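Long-range contacts in lipase, class 3 (Penicillium roqueforti FM164, PDB 6L7N), which probably hydrolyses the ester bonds of lipids such as triacylglycerols, as a fungal class 3 lipase of the alpha/beta-hydrolase fold: residues 3-9 with 231-237; 33-37 with 50-54; 88-92 with 202-206; 222-227 with 259-265. All coordinates share one frame; numbering follows the deposited sequence.

Interactions 1 and 2 reach opposite edges of the eight-stranded mixed sheet of an alpha/beta-hydrolase fold, strands 235-238 and 52-57, with centres 29 Å apart. Interactions 3 and 4 lie near the likely active site. Interaction 1 joins the N-terminal arm to edge strand 235-238, and interaction 2 closes a short loop near the N-terminus. Along the chain, interactions 2 and 3 follow each other between the two segments of interaction 1, whose segments alternate with those of interaction 4. Interactions 3 and 4 have centres 15 Å apart and touch where Val88 and Val203 pack on His261, the histidine of a probable Ser-His-Asp triad. Interactions 1 and 4 also touch, through Asp234 and Thr223. Interaction 2 stands apart.

Interaction 1 of 4, residues 3-9 with 231-237; sequences DVSTSEL and GASDIKV
The N-terminal arm of the lipase, leading into helix 6-22, lies along the start of edge strand 235-238. Two backbone bonds fix it: Asp3 N donates to Ile235 O at 3.0 Å, in the carbonyl plane, and Val4 N donates to Ala232 O, also at 3.0 Å but tilted 18° from that plane. The carboxylate of Asp3 lies beside Ser233, with OD2 3.6 Å from Ser233 CB, a packing contact. Val4 has CG1 anti to its carbonyl carbon (chi1 -62°). This branch meets Ile235 CG2 at 4.1 Å and Val237 CG2 at 4.2 Å. Leu9 comes in from the first turn of the helix. Its CD1 touches Ile235 CD1 at 4.0 Å, while its CD2 rests on the backbone of Gly231 and Ala232. Ser5 and Glu8 form a capping box at the helix start. Glu8 OE1 accepts from both Ser5 N and Ser5 OG, from opposite faces of the carboxylate plane, and Ser5 OG accepts from Glu8 N. Outside the contact, Ile235 and Val237 pack on Tyr220, and Leu9 touches Phe265. The arm thus lies on edge strand 235-238, which in turn packs on strand 219-222, and the helix start meets the loop of Phe265.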
loop_
_atom_site.group_PDB
_atom_site.type_symbol
_atom_site.label_atom_id
_atom_site.label_comp_id
_atom_site.label_asym_id
_atom_site.label_seq_id
_atom_site.Cartn_x
_atom_site.Cartn_y
_atom_site.Cartn_z
ATOM N N ASP A 3 -8.593 -18.594 6.825
ATOM C CA ASP A 3 -8.268 -19.027 5.471
ATOM C C ASP A 3 -8.915 -18.136 4.423
ATOM O O ASP A 3 -9.837 -17.370 4.717
ATOM C CB ASP A 3 -8.710 -20.473 5.252
ATOM C CG ASP A 3 -8.046 -21.435 6.208
ATOM O OD1 ASP A 3 -7.594 -20.999 7.290
ATOM O OD2 ASP A 3 -7.980 -22.634 5.876
ATOM N N VAL A 4 -8.428 -18.253 3.186
ATOM C CA VAL A 4 -9.008 -17.576 2.038
ATOM C C VAL A 4 -9.113 -18.584 0.903
ATOM O O VAL A 4 -8.630 -19.711 0.996
ATOM C CB VAL A 4 -8.188 -16.345 1.597
ATOM C CG1 VAL A 4 -8.159 -15.303 2.718
ATOM C CG2 VAL A 4 -6.785 -16.753 1.185
ATOM N N SER A 5 -9.746 -18.158 -0.182
ATOM C CA SER A 5 -9.868 -19.023 -1.343
ATOM C C SER A 5 -8.619 -18.925 -2.217
ATOM O O SER A 5 -7.845 -17.963 -2.152
ATOM C CB SER A 5 -11.110 -18.663 -2.149
ATOM O OG SER A 5 -10.941 -17.418 -2.798
ATOM N N THR A 6 -8.421 -19.951 -3.043
ATOM C CA THR A 6 -7.291 -19.932 -3.964
ATOM C C THR A 6 -7.324 -18.700 -4.860
ATOM O O THR A 6 -6.283 -18.092 -5.124
ATOM C CB THR A 6 -7.273 -21.220 -4.789
ATOM O OG1 THR A 6 -6.801 -22.294 -3.962
ATOM C CG2 THR A 6 -6.357 -21.080 -5.994
ATOM N N SER A 7 -8.514 -18.294 -5.308
ATOM C CA SER A 7 -8.629 -17.119 -6.175
ATOM C C SER A 7 -8.195 -15.847 -5.452
ATOM O O SER A 7 -7.448 -15.020 -6.002
ATOM C CB SER A 7 -10.066 -16.974 -6.662
ATOM O OG SER A 7 -10.279 -15.695 -7.227
ATOM N N GLU A 8 -8.691 -15.658 -4.229
ATOM C CA GLU A 8 -8.270 -14.518 -3.419
ATOM C C GLU A 8 -6.764 -14.534 -3.200
ATOM O O GLU A 8 -6.096 -13.497 -3.318
ATOM C CB GLU A 8 -9.013 -14.528 -2.083
ATOM C CG GLU A 8 -10.468 -14.116 -2.205
ATOM C CD GLU A 8 -11.286 -14.490 -0.991
ATOM O OE1 GLU A 8 -11.356 -15.693 -0.662
ATOM O OE2 GLU A 8 -11.862 -13.576 -0.369
ATOM N N LEU A 9 -6.213 -15.705 -2.877
ATOM C CA LEU A 9 -4.772 -15.819 -2.672
ATOM C C LEU A 9 -4.001 -15.447 -3.934
ATOM O O LEU A 9 -2.974 -14.763 -3.864
ATOM C CB LEU A 9 -4.420 -17.238 -2.225
ATOM C CG LEU A 9 -2.930 -17.512 -2.037
ATOM C CD1 LEU A 9 -2.380 -16.708 -0.864
ATOM C CD2 LEU A 9 -2.665 -18.999 -1.856
ATOM N N GLY A 231 0.149 -20.233 1.946
ATOM C CA GLY A 231 -0.951 -21.082 1.534
ATOM C C GLY A 231 -2.308 -20.433 1.782
ATOM O O GLY A 231 -2.425 -19.412 2.457
ATOM N N ALA A 232 -3.350 -21.049 1.212
ATOM C CA ALA A 232 -4.711 -20.591 1.481
ATOM C C ALA A 232 -5.023 -20.625 2.969
ATOM O O ALA A 232 -5.834 -19.830 3.456
ATOM C CB ALA A 232 -5.718 -21.446 0.704
ATOM N N SER A 233 -4.376 -21.515 3.714
ATOM C CA SER A 233 -4.584 -21.613 5.152
ATOM C C SER A 233 -3.647 -20.721 5.957
ATOM O O SER A 233 -3.672 -20.782 7.186
ATOM C CB SER A 233 -4.415 -23.059 5.606
ATOM O OG SER A 233 -3.125 -23.521 5.251
ATOM N N ASP A 234 -2.835 -19.890 5.308
ATOM C CA ASP A 234 -1.873 -19.055 6.022
ATOM C C ASP A 234 -2.329 -17.603 6.179
ATOM O O ASP A 234 -1.529 -16.750 6.581
ATOM C CB ASP A 234 -0.518 -19.104 5.319
ATOM C CG ASP A 234 0.136 -20.467 5.426
ATOM O OD1 ASP A 234 0.126 -21.042 6.538
ATOM O OD2 ASP A 234 0.636 -20.962 4.395
ATOM N N ILE A 235 -3.585 -17.300 5.866
ATOM C CA ILE A 235 -4.114 -15.944 5.991
ATOM C C ILE A 235 -5.383 -16.005 6.830
ATOM O O ILE A 235 -6.320 -16.741 6.496
ATOM C CB ILE A 235 -4.397 -15.305 4.621
ATOM C CG1 ILE A 235 -3.137 -15.312 3.749
ATOM C CG2 ILE A 235 -4.879 -13.870 4.803
ATOM C CD1 ILE A 235 -3.333 -14.661 2.406
ATOM N N LYS A 236 -5.405 -15.248 7.922
ATOM C CA LYS A 236 -6.578 -15.075 8.764
ATOM C C LYS A 236 -7.175 -13.699 8.513
ATOM O O LYS A 236 -6.449 -12.718 8.349
ATOM C CB LYS A 236 -6.203 -15.218 10.245
ATOM C CG LYS A 236 -5.291 -16.392 10.547
ATOM C CD LYS A 236 -5.756 -17.158 11.773
ATOM C CE LYS A 236 -4.637 -18.042 12.310
ATOM N NZ LYS A 236 -3.848 -18.674 11.202
ATOM N N VAL A 237 -8.500 -13.616 8.461
ATOM C CA VAL A 237 -9.164 -12.339 8.228
ATOM C C VAL A 237 -9.699 -11.839 9.565
ATOM O O VAL A 237 -10.448 -12.543 10.254
ATOM C CB VAL A 237 -10.264 -12.466 7.162
ATOM C CG1 VAL A 237 -10.749 -11.091 6.724
ATOM C CG2 VAL A 237 -9.717 -13.216 5.967
#

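Interaction 2 of 4, residues 33-37 with 50-54; sequences GAKIS and GATVF
Backbone bonds dominate the meeting of loop 33-37 with the start of strand 52-57. Gly33 N donates to Val53 O at 2.8 Å, Val53 N to Ala34 O at 2.8 Å, and Ile36 N to Ala51 O at 3.1 Å. The first two are nearly straight at the hydrogen, 171° and 166°. The last two flank a single beta bridge between Lys35 and Thr52. Thr52 CA also lies 3.2 Å from Ala34 O, a weaker C-H...O contact. Water 1 adds a polar link: it donates to Ile36 O and to Ala51 O, giving the latter a second donor besides Ile36 N. Apolar contacts come mainly from Ile36. Its side chain crosses that of Val53 at about a right angle, with Ile36 CG1 3.9 Å from Val53 CG2. CG1 stands anti to the carbonyl carbon (chi1 -73°), and the extended chain carries Ile36 CD1 on to Ala51 CB at 4.3 Å. Thr52 lays CB against Gly33 O at 3.6 Å. Gly33 has a positive phi that calls for glycine. The loop thus lies against the outermost strand 52-57, whose Thr52 pairs with Val71 of strand 66-72. Ile36 also packs on Phe68 and Ala70 of that strand, and on Tyr18 and Ala21 of helix 6-22.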
loop_
_atom_site.group_PDB
_atom_site.type_symbol
_atom_site.label_atom_id
_atom_site.label_comp_id
_atom_site.label_asym_id
_atom_site.label_seq_id
_atom_site.Cartn_x
_atom_site.Cartn_y
_atom_site.Cartn_z
ATOM N N GLY A 33 6.001 4.543 -21.577
ATOM C CA GLY A 33 5.874 3.406 -22.460
ATOM C C GLY A 33 6.825 2.264 -22.169
ATOM O O GLY A 33 6.619 1.167 -22.685
ATOM N N ALA A 34 7.854 2.488 -21.353
ATOM C CA ALA A 34 8.748 1.399 -20.983
ATOM C C ALA A 34 8.004 0.334 -20.185
ATOM O O ALA A 34 7.022 0.615 -19.494
ATOM C CB ALA A 34 9.925 1.927 -20.166
ATOM N N LYS A 35 8.491 -0.903 -20.277
ATOM C CA LYS A 35 7.905 -2.015 -19.540
ATOM C C LYS A 35 8.393 -2.020 -18.095
ATOM O O LYS A 35 9.573 -1.788 -17.830
ATOM C CB LYS A 35 8.273 -3.338 -20.209
ATOM C CG LYS A 35 7.943 -3.373 -21.700
ATOM C CD LYS A 35 8.887 -4.297 -22.475
ATOM C CE LYS A 35 8.481 -4.360 -23.947
ATOM N NZ LYS A 35 8.954 -5.603 -24.626
ATOM N N ILE A 36 7.475 -2.290 -17.157
ATOM C CA ILE A 36 7.878 -2.536 -15.775
ATOM C C ILE A 36 8.750 -3.784 -15.716
ATOM O O ILE A 36 8.423 -4.822 -16.309
ATOM C CB ILE A 36 6.648 -2.714 -14.869
ATOM C CG1 ILE A 36 5.920 -1.389 -14.606
ATOM C CG2 ILE A 36 7.038 -3.385 -13.560
ATOM C CD1 ILE A 36 4.552 -1.600 -13.974
ATOM N N SER A 37 9.845 -3.709 -14.958
ATOM C CA SER A 37 10.734 -4.848 -14.816
ATOM C C SER A 37 11.345 -4.827 -13.429
ATOM O O SER A 37 11.607 -3.760 -12.872
ATOM C CB SER A 37 11.850 -4.837 -15.877
ATOM O OG SER A 37 12.492 -6.094 -15.894
ATOM N N GLY A 50 2.879 -7.773 -19.261
ATOM C CA GLY A 50 3.307 -6.773 -20.228
ATOM C C GLY A 50 3.072 -5.331 -19.820
ATOM O O GLY A 50 3.276 -4.425 -20.631
ATOM N N ALA A 51 2.660 -5.085 -18.582
ATOM C CA ALA A 51 2.306 -3.738 -18.146
ATOM C C ALA A 51 3.431 -2.734 -18.397
ATOM O O ALA A 51 4.612 -3.042 -18.208
ATOM C CB ALA A 51 1.949 -3.784 -16.658
ATOM N N THR A 52 3.051 -1.523 -18.830
ATOM C CA THR A 52 3.972 -0.449 -19.187
ATOM C C THR A 52 3.700 0.811 -18.366
ATOM O O THR A 52 2.575 1.057 -17.920
ATOM C CB THR A 52 3.859 -0.090 -20.671
ATOM O OG1 THR A 52 2.547 0.410 -20.942
ATOM C CG2 THR A 52 4.092 -1.315 -21.524
ATOM N N VAL A 53 4.735 1.627 -18.194
ATOM C CA VAL A 53 4.618 2.828 -17.372
ATOM C C VAL A 53 3.947 3.944 -18.164
ATOM O O VAL A 53 4.433 4.333 -19.236
ATOM C CB VAL A 53 5.997 3.280 -16.867
ATOM C CG1 VAL A 53 5.880 4.651 -16.206
ATOM C CG2 VAL A 53 6.551 2.262 -15.902
ATOM N N PHE A 54 2.846 4.497 -17.613
ATOM C CA PHE A 54 2.266 5.709 -18.182
ATOM C C PHE A 54 2.906 6.972 -17.660
ATOM O O PHE A 54 3.160 7.912 -18.428
ATOM C CB PHE A 54 0.786 5.768 -17.876
ATOM C CG PHE A 54 -0.025 5.179 -18.923
ATOM C CD1 PHE A 54 -0.457 5.926 -19.977
ATOM C CD2 PHE A 54 -0.367 3.878 -18.893
ATOM C CE1 PHE A 54 -1.232 5.348 -20.991
ATOM C CE2 PHE A 54 -1.150 3.305 -19.919
ATOM C CZ PHE A 54 -1.548 4.045 -20.966
HETATM O O HOH W 1 6.251 -5.514 -17.925
#

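Interaction 3 of 4, residues 88-92 with 202-206; sequences VRNWV and PVPKL
The first turn of helix 88-94 faces the 3-10 turn 203-205, with Val92 and Val203 the nearest pair at 6.6 Å between CA atoms. The contact is mostly apolar side chains. Val203 sits centrally. Its CG2 meets Val88 CG1 at 3.6 Å and Val92 CG2 at 3.7 Å, while its CG1 turns to Trp91 CZ3 at 4.0 Å. The CG2 branch of Val203 stands anti to the carbonyl carbon, which leaves CG1 anti to the backbone N (chi1 174°); the two methyls therefore serve different partners. This is the surround of a probable catalytic triad in an alpha/beta-hydrolase: Val88 touches Ser147 of the likely nucleophile elbow, Val203 packs on His261, and Val203 N bonds to Asp201 OD1. Trp91 reaches across with the far end of its six-membered ring. CH2 lies 3.7 Å from Leu206 CB, and Leu206 O sits in plane at the ring edge. Trp91 and Leu206 run antiparallel alongside one another. An alanine in place of Trp91 removes the ring that Leu206 CB and Val203 CG1 pack against, and a gap would probably open beside the turn. Leu206 CD1 is also packed against the helix, 4.0 Å from Val92 CA and 4.1 Å from Val92 CG1.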
loop_
_atom_site.group_PDB
_atom_site.type_symbol
_atom_site.label_atom_id
_atom_site.label_comp_id
_atom_site.label_asym_id
_atom_site.label_seq_id
_atom_site.Cartn_x
_atom_site.Cartn_y
_atom_site.Cartn_z
ATOM N N VAL A 88 12.838 2.814 7.108
ATOM C CA VAL A 88 11.689 2.362 7.902
ATOM C C VAL A 88 12.097 1.984 9.324
ATOM O O VAL A 88 11.373 2.280 10.280
ATOM C CB VAL A 88 10.965 1.198 7.187
ATOM C CG1 VAL A 88 9.658 0.826 7.927
ATOM C CG2 VAL A 88 10.659 1.578 5.749
ATOM N N ARG A 89 13.242 1.321 9.501
ATOM C CA ARG A 89 13.680 0.998 10.858
ATOM C C ARG A 89 13.761 2.252 11.725
ATOM O O ARG A 89 13.346 2.242 12.896
ATOM C CB ARG A 89 15.032 0.277 10.833
ATOM C CG ARG A 89 15.517 -0.152 12.236
ATOM C CD ARG A 89 16.906 -0.795 12.193
ATOM N NE ARG A 89 16.930 -1.925 11.274
ATOM C CZ ARG A 89 16.666 -3.181 11.620
ATOM N NH1 ARG A 89 16.708 -4.136 10.709
ATOM N NH2 ARG A 89 16.367 -3.487 12.877
ATOM N N ASN A 90 14.284 3.349 11.171
ATOM C CA ASN A 90 14.381 4.576 11.962
ATOM C C ASN A 90 13.009 5.135 12.281
ATOM O O ASN A 90 12.821 5.749 13.336
ATOM C CB ASN A 90 15.216 5.623 11.230
ATOM C CG ASN A 90 16.669 5.249 11.191
ATOM O OD1 ASN A 90 17.022 4.107 11.486
ATOM N ND2 ASN A 90 17.523 6.191 10.816
ATOM N N TRP A 91 12.047 4.918 11.382
ATOM C CA TRP A 91 10.669 5.323 11.619
ATOM C C TRP A 91 10.073 4.550 12.790
ATOM O O TRP A 91 9.488 5.139 13.702
ATOM C CB TRP A 91 9.870 5.115 10.315
ATOM C CG TRP A 91 8.437 5.539 10.327
ATOM C CD1 TRP A 91 7.935 6.766 9.997
ATOM C CD2 TRP A 91 7.319 4.719 10.661
ATOM N NE1 TRP A 91 6.558 6.764 10.123
ATOM C CE2 TRP A 91 6.156 5.517 10.525
ATOM C CE3 TRP A 91 7.184 3.382 11.053
ATOM C CZ2 TRP A 91 4.877 5.023 10.787
ATOM C CZ3 TRP A 91 5.910 2.888 11.305
ATOM C CH2 TRP A 91 4.772 3.707 11.164
ATOM N N VAL A 92 10.253 3.227 12.805
ATOM C CA VAL A 92 9.792 2.426 13.943
ATOM C C VAL A 92 10.445 2.911 15.233
ATOM O O VAL A 92 9.783 3.108 16.261
ATOM C CB VAL A 92 10.088 0.934 13.702
ATOM C CG1 VAL A 92 9.833 0.113 14.973
ATOM C CG2 VAL A 92 9.274 0.405 12.520
ATOM N N PRO A 202 6.496 -5.090 13.036
ATOM C CA PRO A 202 6.207 -3.920 13.888
ATOM C C PRO A 202 5.569 -2.764 13.145
ATOM O O PRO A 202 4.888 -1.936 13.766
ATOM C CB PRO A 202 7.589 -3.527 14.425
ATOM C CG PRO A 202 8.552 -4.056 13.412
ATOM C CD PRO A 202 7.939 -5.348 12.922
ATOM N N VAL A 203 5.751 -2.676 11.835
ATOM C CA VAL A 203 5.330 -1.468 11.136
ATOM C C VAL A 203 3.809 -1.308 11.157
ATOM O O VAL A 203 3.339 -0.201 11.445
ATOM C CB VAL A 203 5.907 -1.437 9.718
ATOM C CG1 VAL A 203 5.341 -0.255 8.928
ATOM C CG2 VAL A 203 7.431 -1.354 9.811
ATOM N N PRO A 204 2.999 -2.343 10.897
ATOM C CA PRO A 204 1.540 -2.169 11.026
ATOM C C PRO A 204 1.063 -1.924 12.445
ATOM O O PRO A 204 -0.140 -1.726 12.647
ATOM C CB PRO A 204 0.976 -3.497 10.492
ATOM C CG PRO A 204 2.041 -4.010 9.572
ATOM C CD PRO A 204 3.321 -3.619 10.236
ATOM N N LYS A 205 1.941 -1.984 13.440
ATOM C CA LYS A 205 1.528 -1.723 14.814
ATOM C C LYS A 205 1.580 -0.244 15.168
ATOM O O LYS A 205 1.149 0.139 16.264
ATOM C CB LYS A 205 2.396 -2.528 15.784
ATOM C CG LYS A 205 2.347 -4.032 15.537
ATOM C CD LYS A 205 3.313 -4.758 16.448
ATOM C CE LYS A 205 3.250 -6.268 16.275
ATOM N NZ LYS A 205 4.039 -6.943 17.375
ATOM N N LEU A 206 2.059 0.596 14.255
ATOM C CA LEU A 206 2.276 2.008 14.503
ATOM C C LEU A 206 1.506 2.865 13.501
ATOM O O LEU A 206 1.268 2.441 12.361
ATOM C CB LEU A 206 3.770 2.354 14.437
ATOM C CG LEU A 206 4.597 1.841 15.639
ATOM C CD1 LEU A 206 6.091 1.802 15.351
ATOM C CD2 LEU A 206 4.328 2.659 16.904
#

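Interaction 4 of 4, residues 222-227 with 259-265; sequences ITSPNN and EAHKWYF
Asn226 and Asn227 cover one face of Trp263 in the alpha/beta-hydrolase fold, where loop 259-265 carries His261, the histidine of a probable Ser-His-Asp triad. Asn226 can be followed outward. Its CB sits over the five-membered ring of Trp263, 3.4 Å from CD1, a CH-pi contact 29° off the ring normal. CG is anti to the carbonyl carbon, which carries the amide toward Ala260 and Glu259; the amide lies nearly parallel to the indole, 16° apart. OD1 then meets Ala260 CA at 3.6 Å. ND2 lies 3.5 Å from Glu259 CB and donates to water 2, which in turn gives a weak bond to Glu259 OE2. Asn227 takes the six-membered part of the same face, its amide turned 39° from the ring. A leucine in place of Trp263 takes away the flat surface under both asparagines, and the Asn227 amide would probably be free to turn. Further along, Tyr264 OH bonds to Asp201 OD2, which also accepts from His261 ND1. Ile222 CD1 touches Tyr264 CD2 at 4.0 Å and lies over the face of Phe265, 4.2 Å from its centroid. On Trp263, Asn227 OD1 stands 3.0 Å above the ring plane, offset toward the rim, and 3.1 Å from CE2.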
loop_
_atom_site.group_PDB
_atom_site.type_symbol
_atom_site.label_atom_id
_atom_site.label_comp_id
_atom_site.label_asym_id
_atom_site.label_seq_id
_atom_site.Cartn_x
_atom_site.Cartn_y
_atom_site.Cartn_z
ATOM N N ILE A 222 -1.183 -12.606 7.373
ATOM C CA ILE A 222 -0.377 -13.728 6.909
ATOM C C ILE A 222 0.398 -14.280 8.095
ATOM O O ILE A 222 1.229 -13.583 8.682
ATOM C CB ILE A 222 0.572 -13.292 5.787
ATOM C CG1 ILE A 222 -0.195 -12.512 4.713
ATOM C CG2 ILE A 222 1.258 -14.508 5.166
ATOM C CD1 ILE A 222 0.662 -11.557 3.938
ATOM N N THR A 223 0.119 -15.529 8.458
ATOM C CA THR A 223 0.690 -16.124 9.657
ATOM C C THR A 223 1.897 -17.008 9.368
ATOM O O THR A 223 2.574 -17.432 10.311
ATOM C CB THR A 223 -0.378 -16.939 10.392
ATOM O OG1 THR A 223 -0.868 -17.959 9.517
ATOM C CG2 THR A 223 -1.532 -16.047 10.789
ATOM N N SER A 224 2.178 -17.291 8.099
ATOM C CA SER A 224 3.318 -18.113 7.737
ATOM C C SER A 224 4.625 -17.336 7.931
ATOM O O SER A 224 4.637 -16.103 7.894
ATOM C CB SER A 224 3.181 -18.593 6.291
ATOM O OG SER A 224 2.819 -17.538 5.409
ATOM N N PRO A 225 5.746 -18.044 8.144
ATOM C CA PRO A 225 7.025 -17.359 8.426
ATOM C C PRO A 225 7.655 -16.647 7.233
ATOM O O PRO A 225 7.166 -16.734 6.104
ATOM C CB PRO A 225 7.941 -18.498 8.912
ATOM C CG PRO A 225 7.059 -19.679 9.159
ATOM C CD PRO A 225 5.825 -19.504 8.329
ATOM N N ASN A 226 8.765 -15.952 7.490
ATOM C CA ASN A 226 9.549 -15.323 6.436
ATOM C C ASN A 226 10.068 -16.374 5.457
ATOM O O ASN A 226 10.364 -17.510 5.836
ATOM C CB ASN A 226 10.738 -14.561 7.032
ATOM C CG ASN A 226 10.342 -13.606 8.145
ATOM O OD1 ASN A 226 9.160 -13.334 8.371
ATOM N ND2 ASN A 226 11.347 -13.090 8.855
ATOM N N ASN A 227 10.182 -15.977 4.186
ATOM C CA ASN A 227 10.625 -16.844 3.083
ATOM C C ASN A 227 9.699 -18.040 2.856
ATOM O O ASN A 227 10.071 -18.984 2.150
ATOM C CB ASN A 227 12.058 -17.361 3.280
ATOM C CG ASN A 227 13.079 -16.252 3.429
ATOM O OD1 ASN A 227 12.992 -15.438 4.348
ATOM N ND2 ASN A 227 14.076 -16.233 2.540
ATOM N N GLU A 259 12.379 -8.183 10.606
ATOM C CA GLU A 259 12.489 -8.971 9.375
ATOM C C GLU A 259 11.123 -9.334 8.818
ATOM O O GLU A 259 10.955 -9.405 7.592
ATOM C CB GLU A 259 13.309 -10.239 9.608
ATOM C CG GLU A 259 14.547 -10.035 10.457
ATOM C CD GLU A 259 14.391 -10.613 11.863
ATOM O OE1 GLU A 259 15.171 -11.542 12.201
ATOM O OE2 GLU A 259 13.489 -10.143 12.612
ATOM N N ALA A 260 10.121 -9.511 9.691
ATOM C CA ALA A 260 8.805 -9.899 9.202
ATOM C C ALA A 260 8.206 -8.852 8.272
ATOM O O ALA A 260 7.244 -9.151 7.558
ATOM C CB ALA A 260 7.866 -10.161 10.382
ATOM N N HIS A 261 8.752 -7.634 8.272
ATOM C CA HIS A 261 8.222 -6.549 7.452
ATOM C C HIS A 261 8.517 -6.754 5.977
ATOM O O HIS A 261 7.799 -6.224 5.119
ATOM C CB HIS A 261 8.821 -5.222 7.900
ATOM C CG HIS A 261 8.207 -4.019 7.246
ATOM N ND1 HIS A 261 6.848 -3.779 7.235
ATOM C CD2 HIS A 261 8.774 -2.980 6.587
ATOM C CE1 HIS A 261 6.606 -2.645 6.601
ATOM N NE2 HIS A 261 7.754 -2.143 6.192
ATOM N N LYS A 262 9.570 -7.489 5.656
ATOM C CA LYS A 262 9.959 -7.528 4.255
ATOM C C LYS A 262 9.295 -8.655 3.482
ATOM O O LYS A 262 9.320 -8.637 2.245
ATOM C CB LYS A 262 11.488 -7.605 4.150
ATOM C CG LYS A 262 12.142 -6.446 4.919
ATOM C CD LYS A 262 13.217 -5.800 4.095
ATOM C CE LYS A 262 14.329 -5.156 4.905
ATOM N NZ LYS A 262 15.535 -4.900 4.043
ATOM N N TRP A 263 8.663 -9.597 4.170
ATOM C CA TRP A 263 8.201 -10.851 3.583
ATOM C C TRP A 263 6.673 -10.855 3.517
ATOM O O TRP A 263 5.989 -11.312 4.433
ATOM C CB TRP A 263 8.753 -12.026 4.392
ATOM C CG TRP A 263 10.243 -12.148 4.218
ATOM C CD1 TRP A 263 11.222 -11.747 5.096
ATOM C CD2 TRP A 263 10.924 -12.662 3.066
ATOM N NE1 TRP A 263 12.463 -12.008 4.566
ATOM C CE2 TRP A 263 12.308 -12.572 3.323
ATOM C CE3 TRP A 263 10.494 -13.203 1.849
ATOM C CZ2 TRP A 263 13.267 -13.001 2.403
ATOM C CZ3 TRP A 263 11.449 -13.633 0.939
ATOM C CH2 TRP A 263 12.817 -13.528 1.221
ATOM N N TYR A 264 6.143 -10.338 2.414
ATOM C CA TYR A 264 4.707 -10.302 2.148
ATOM C C TYR A 264 4.527 -10.978 0.797
ATOM O O TYR A 264 4.520 -10.297 -0.231
ATOM C CB TYR A 264 4.165 -8.868 2.157
ATOM C CG TYR A 264 3.914 -8.324 3.566
ATOM C CD1 TYR A 264 4.970 -8.055 4.429
ATOM C CD2 TYR A 264 2.624 -8.086 4.016
ATOM C CE1 TYR A 264 4.753 -7.566 5.705
ATOM C CE2 TYR A 264 2.391 -7.598 5.289
ATOM C CZ TYR A 264 3.454 -7.347 6.132
ATOM O OH TYR A 264 3.211 -6.858 7.399
ATOM N N PHE A 265 4.405 -12.310 0.826
ATOM C CA PHE A 265 4.361 -13.207 -0.330
ATOM C C PHE A 265 5.729 -13.304 -1.003
ATOM O O PHE A 265 6.237 -14.410 -1.216
ATOM C CB PHE A 265 3.276 -12.779 -1.328
ATOM C CG PHE A 265 1.904 -12.708 -0.728
ATOM C CD1 PHE A 265 1.217 -13.863 -0.410
ATOM C CD2 PHE A 265 1.314 -11.484 -0.455
ATOM C CE1 PHE A 265 -0.052 -13.810 0.151
ATOM C CE2 PHE A 265 0.057 -11.412 0.122
ATOM C CZ PHE A 265 -0.634 -12.575 0.422
HETATM O O HOH W 2 11.315 -11.612 11.772
#